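Side-chain contacts in guanidinopropionase (Pseudomonas aeruginosa, PDB 3NIQ), which hydrolyses 3-guanidinopropanoate to beta-alanine and urea with the help of two manganese ions per subunit, working as a homohexamer of the arginase family: residues T22-P27 against M302-L307; E60-S65 against V85-D90. One frame throughout, in Å; residues are numbered along the deposited sequence.

Interaction 1: T22-P27 against M302-L307; sequences TFMRLP and MMFELL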
# COMPACT_ATOMS: atom_id res chain seq x y z
N THR A 22 21.78 6.47 -10.94
CA THR A 22 22.67 7.30 -10.11
C THR A 22 21.98 8.63 -9.79
O THR A 22 21.01 9.00 -10.44
CB THR A 22 23.95 7.64 -10.89
OG1 THR A 22 23.57 8.17 -12.16
CG2 THR A 22 24.81 6.41 -11.12
N PHE A 23 22.50 9.39 -8.82
CA PHE A 23 21.91 10.69 -8.53
C PHE A 23 21.84 11.52 -9.80
O PHE A 23 22.85 11.69 -10.49
CB PHE A 23 22.73 11.45 -7.48
CG PHE A 23 22.53 10.95 -6.09
CD1 PHE A 23 21.25 10.88 -5.53
CD2 PHE A 23 23.63 10.56 -5.31
CE1 PHE A 23 21.06 10.41 -4.22
CE2 PHE A 23 23.46 10.12 -4.00
CZ PHE A 23 22.15 10.03 -3.46
N MET A 24 20.64 12.02 -10.11
CA MET A 24 20.39 12.88 -11.28
C MET A 24 20.83 12.20 -12.59
O MET A 24 21.04 12.88 -13.58
CB MET A 24 21.11 14.24 -11.13
CG MET A 24 20.96 14.91 -9.75
SD MET A 24 19.26 15.31 -9.36
CE MET A 24 19.46 16.02 -7.70
N ARG A 25 20.99 10.87 -12.57
CA ARG A 25 21.50 10.09 -13.72
C ARG A 25 22.83 10.63 -14.25
O ARG A 25 23.08 10.63 -15.46
CB ARG A 25 20.46 10.01 -14.85
CG ARG A 25 19.10 9.44 -14.39
CD ARG A 25 18.34 8.78 -15.53
NE ARG A 25 17.90 9.76 -16.52
CZ ARG A 25 17.44 9.43 -17.73
NH1 ARG A 25 17.34 8.15 -18.10
NH2 ARG A 25 17.07 10.38 -18.57
N LEU A 26 23.68 11.06 -13.33
CA LEU A 26 25.00 11.55 -13.67
C LEU A 26 25.96 10.36 -13.72
O LEU A 26 25.58 9.25 -13.28
CB LEU A 26 25.47 12.58 -12.61
CG LEU A 26 24.79 13.96 -12.65
CD1 LEU A 26 24.88 14.66 -11.30
CD2 LEU A 26 25.40 14.88 -13.72
N PRO A 27 27.18 10.56 -14.26
CA PRO A 27 28.18 9.51 -14.15
C PRO A 27 28.59 9.27 -12.70
O PRO A 27 28.49 10.20 -11.86
CB PRO A 27 29.37 10.05 -14.98
CG PRO A 27 28.78 11.09 -15.87
CD PRO A 27 27.71 11.72 -14.99
N MET A 302 14.41 18.56 -3.42
CA MET A 302 15.17 19.47 -2.54
C MET A 302 16.68 19.34 -2.80
O MET A 302 17.41 20.33 -2.80
CB MET A 302 14.81 19.21 -1.08
CG MET A 302 13.32 19.39 -0.77
SD MET A 302 12.71 21.03 -1.25
CE MET A 302 13.91 22.12 -0.48
N MET A 303 17.14 18.12 -3.08
CA MET A 303 18.53 17.90 -3.43
C MET A 303 18.89 18.76 -4.65
O MET A 303 19.90 19.48 -4.65
CB MET A 303 18.76 16.43 -3.76
CG MET A 303 20.24 16.07 -4.00
SD MET A 303 20.49 14.32 -4.29
CE MET A 303 22.25 14.19 -3.96
N PHE A 304 18.05 18.70 -5.69
CA PHE A 304 18.26 19.55 -6.86
C PHE A 304 18.21 21.04 -6.53
O PHE A 304 19.04 21.81 -7.02
CB PHE A 304 17.25 19.22 -7.97
CG PHE A 304 17.49 20.00 -9.23
CD1 PHE A 304 18.53 19.65 -10.09
CD2 PHE A 304 16.70 21.09 -9.56
CE1 PHE A 304 18.78 20.37 -11.24
CE2 PHE A 304 16.96 21.82 -10.75
CZ PHE A 304 17.98 21.45 -11.57
N GLU A 305 17.24 21.47 -5.71
CA GLU A 305 17.14 22.89 -5.34
C GLU A 305 18.48 23.33 -4.71
O GLU A 305 19.00 24.39 -5.04
CB GLU A 305 16.01 23.16 -4.34
CG GLU A 305 14.61 22.76 -4.80
CD GLU A 305 13.99 23.79 -5.72
OE1 GLU A 305 14.49 24.94 -5.76
OE2 GLU A 305 13.01 23.44 -6.40
N LEU A 306 18.99 22.51 -3.81
CA LEU A 306 20.25 22.78 -3.10
C LEU A 306 21.47 22.71 -4.01
O LEU A 306 22.42 23.49 -3.84
CB LEU A 306 20.43 21.79 -1.95
CG LEU A 306 19.49 21.96 -0.77
CD1 LEU A 306 19.55 20.71 0.12
CD2 LEU A 306 19.82 23.22 0.03
N LEU A 307 21.44 21.77 -4.97
CA LEU A 307 22.53 21.62 -5.93
C LEU A 307 22.74 22.92 -6.70
O LEU A 307 23.86 23.34 -6.93
CB LEU A 307 22.25 20.47 -6.90
CG LEU A 307 23.11 20.37 -8.17
CD1 LEU A 307 24.60 20.27 -7.83
CD2 LEU A 307 22.70 19.17 -9.02

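Interaction 2: E60-S65 against V85-D90; sequences EVRNLS and VGDLGD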
# COMPACT_ATOMS: atom_id res chain seq x y z
N GLU A 60 16.62 5.18 -2.76
CA GLU A 60 15.35 5.57 -3.36
C GLU A 60 15.38 7.02 -3.83
O GLU A 60 14.71 7.38 -4.81
CB GLU A 60 14.18 5.30 -2.40
CG GLU A 60 14.01 3.80 -2.09
CD GLU A 60 14.00 2.93 -3.34
OE1 GLU A 60 13.35 3.33 -4.33
OE2 GLU A 60 14.64 1.85 -3.32
N VAL A 61 16.15 7.86 -3.14
CA VAL A 61 16.37 9.22 -3.68
C VAL A 61 17.14 9.17 -5.03
O VAL A 61 16.83 9.94 -5.95
CB VAL A 61 17.07 10.17 -2.65
CG1 VAL A 61 17.50 11.49 -3.31
CG2 VAL A 61 16.11 10.48 -1.49
N ARG A 62 18.12 8.28 -5.16
CA ARG A 62 18.80 8.13 -6.45
C ARG A 62 17.76 7.78 -7.50
O ARG A 62 17.71 8.37 -8.57
CB ARG A 62 19.86 7.01 -6.43
CG ARG A 62 21.18 7.38 -5.76
CD ARG A 62 22.28 6.36 -6.05
NE ARG A 62 23.61 6.85 -5.66
CZ ARG A 62 24.15 6.69 -4.45
NH1 ARG A 62 23.49 6.06 -3.49
NH2 ARG A 62 25.37 7.17 -4.21
N ASN A 63 16.92 6.82 -7.16
CA ASN A 63 15.90 6.34 -8.07
C ASN A 63 14.96 7.42 -8.58
O ASN A 63 14.81 7.62 -9.79
CB ASN A 63 15.11 5.26 -7.37
CG ASN A 63 14.42 4.36 -8.35
OD1 ASN A 63 13.40 4.72 -8.93
ND2 ASN A 63 15.01 3.19 -8.57
N LEU A 64 14.34 8.14 -7.64
CA LEU A 64 13.42 9.21 -7.97
C LEU A 64 14.08 10.44 -8.58
O LEU A 64 13.43 11.20 -9.31
CB LEU A 64 12.60 9.63 -6.74
CG LEU A 64 11.31 8.82 -6.53
CD1 LEU A 64 10.29 9.04 -7.71
CD2 LEU A 64 11.54 7.33 -6.32
N SER A 65 15.37 10.63 -8.30
CA SER A 65 16.11 11.77 -8.89
C SER A 65 16.19 11.69 -10.43
O SER A 65 16.56 12.66 -11.08
CB SER A 65 17.51 11.92 -8.28
OG SER A 65 18.41 10.96 -8.81
N VAL A 85 29.69 18.15 -11.51
CA VAL A 85 28.84 17.43 -10.56
C VAL A 85 28.87 15.94 -10.88
O VAL A 85 28.88 15.54 -12.05
CB VAL A 85 27.38 17.94 -10.60
CG1 VAL A 85 26.57 17.42 -9.38
CG2 VAL A 85 27.34 19.46 -10.61
N GLY A 86 28.90 15.12 -9.84
CA GLY A 86 28.92 13.68 -10.04
C GLY A 86 28.37 12.89 -8.87
O GLY A 86 28.24 13.43 -7.77
N ASP A 87 28.04 11.63 -9.12
CA ASP A 87 27.60 10.71 -8.07
C ASP A 87 28.85 10.07 -7.49
O ASP A 87 29.49 9.25 -8.14
CB ASP A 87 26.60 9.66 -8.61
CG ASP A 87 25.98 8.79 -7.50
OD1 ASP A 87 26.65 8.55 -6.49
OD2 ASP A 87 24.83 8.33 -7.66
N LEU A 88 29.20 10.48 -6.29
CA LEU A 88 30.38 10.01 -5.62
C LEU A 88 30.14 8.70 -4.87
O LEU A 88 30.97 8.26 -4.09
CB LEU A 88 30.89 11.08 -4.64
CG LEU A 88 32.14 11.86 -5.02
CD1 LEU A 88 32.53 12.75 -3.84
CD2 LEU A 88 33.34 10.93 -5.43
N GLY A 89 29.00 8.05 -5.09
CA GLY A 89 28.74 6.78 -4.43
C GLY A 89 28.26 7.02 -3.00
O GLY A 89 27.78 8.12 -2.67
N ASP A 90 28.38 5.99 -2.16
CA ASP A 90 27.97 6.07 -0.76
C ASP A 90 29.16 6.10 0.18
O ASP A 90 30.13 5.39 -0.03
CB ASP A 90 27.12 4.85 -0.38
CG ASP A 90 25.73 4.87 -0.99
OD1 ASP A 90 25.26 5.93 -1.48
OD2 ASP A 90 25.11 3.80 -0.96

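Interaction 1: T22-P27 against M302-L307
Met303 reaches from helix 294-317 to the aromatic ring of Phe23, and the two make a Met-aromatic contact that joins the N-terminal loop to a helix packed on the parallel sheet of the arginase-family alpha/beta fold. The dense part is here. Met303 has CG anti to its own N (chi1 -174°) and stays extended beyond it, which carries its methyl out over the ring: CE lies 3.8 Å from the Phe23 ring centroid and only 10° off the normal, a CH-pi contact over the face. The sulfur sits obliquely to the same ring, with SD 3.7 Å from CD1 of Phe23. Strand 118-123 lines this region too, since Val122 touches both Phe23 and Met303.

Met24, the next residue of the loop, packs one residue further along the helix, against Phe304. Its chain bends at chi2 (-63°) and then runs straight to a methyl that is pushed against the helix backbone, with CE 3.6 Å from Phe304 N and 3.8 Å from Met303 CG. This methyl lies near the Phe304 ring plane, off its edge, and touches that residue at N and CB, while Phe304 also packs on Ser191 of a third subunit.

Contact is looser toward Leu307, whose CD2 stays 4.7 Å from Met24 CG. There Tyr80 of helix 79-82 touches Met24, Leu26 and Leu307, so on this side it mediates between the segments. No hydrogen bond crosses between them; the contact is van der Waals packing, mostly between apolar side chains, down to the Met24 methyl, whose CE comes within 3.9 Å of Phe304 CB.

Interaction 2: E60-S65 against V85-D90
Helix 60-64 and strand 85-90 run roughly antiparallel, at 149° between their directions, with Arg62 and Asp87 facing each other across the gap. The axes stay 12.0 Å apart at their closest, and even the nearest alpha carbons, Arg62 CA and Asp87 CA, are separated by 9.3 Å. Long side chains bridge most of that distance, and Arg62 supplies most of the length: its chain is extended from CG to NE and delivers the guanidinium edge-on to the strand.

Asp87 takes the group side-on. NE of Arg62 bonds to Asp87 OD2 at 2.8 Å and NH2 of Arg62 to Asp87 OD1 at 3.0 Å. The two planes are 9° apart, nearly coplanar, which lets both N-H bonds run almost straight to the syn lone pairs. With CG anti to its backbone N (chi1 -173°), Asp87 carries its carboxylate out from the strand toward helix 60-64, where the side-on guanidinium meets both oxygens.

Asp90 meets the guanidinium from its other end. A single oxygen, OD1, takes both terminal nitrogens, with Arg62 NH1 at 2.7 Å and Arg62 NH2 at 3.0 Å. This carboxylate is steeply tilted against the guanidinium, and the two nitrogens approach OD1 from the same face; the NH2 bond is the more bent. Three guanidinium nitrogens thus share two carboxylates, which would fix the rotation of the group and should favour its positive charge. Asp90 OD2 meanwhile accepts from Gly19 N of a second subunit, linking the cluster to the hexamer interface.

Asp87 OD1 also receives Gly89 N at 2.8 Å, closing an Asx turn; a salt-bridge network built on such a turn here ties helix 57-64 to the outermost strand of this chain's arginase-family parallel sheet.

In the fold
The N-terminal loop is what connects the two contacts, whose centres lie about 6 Å apart. In interaction 1 it leans on helix 294-317, while two of its backbone amides probably bond to the segments of interaction 2, Phe23 N to Asp87 OD2 (2.8 Å) and Met24 N to Ser65 OG (2.8 Å). The Phe23 ring also packs on the arginine chain, with Phe23 CE1 3.4 Å from Arg62 CG. A single aromatic residue thereby touches both Met303 and the aliphatic stem of the arginine that makes the salt bridges. Both contacts lie away from the two manganese ions, and neither contributes a metal ligand; those are His126, Asp148, His150, Asp152, Asp240 and Asp242.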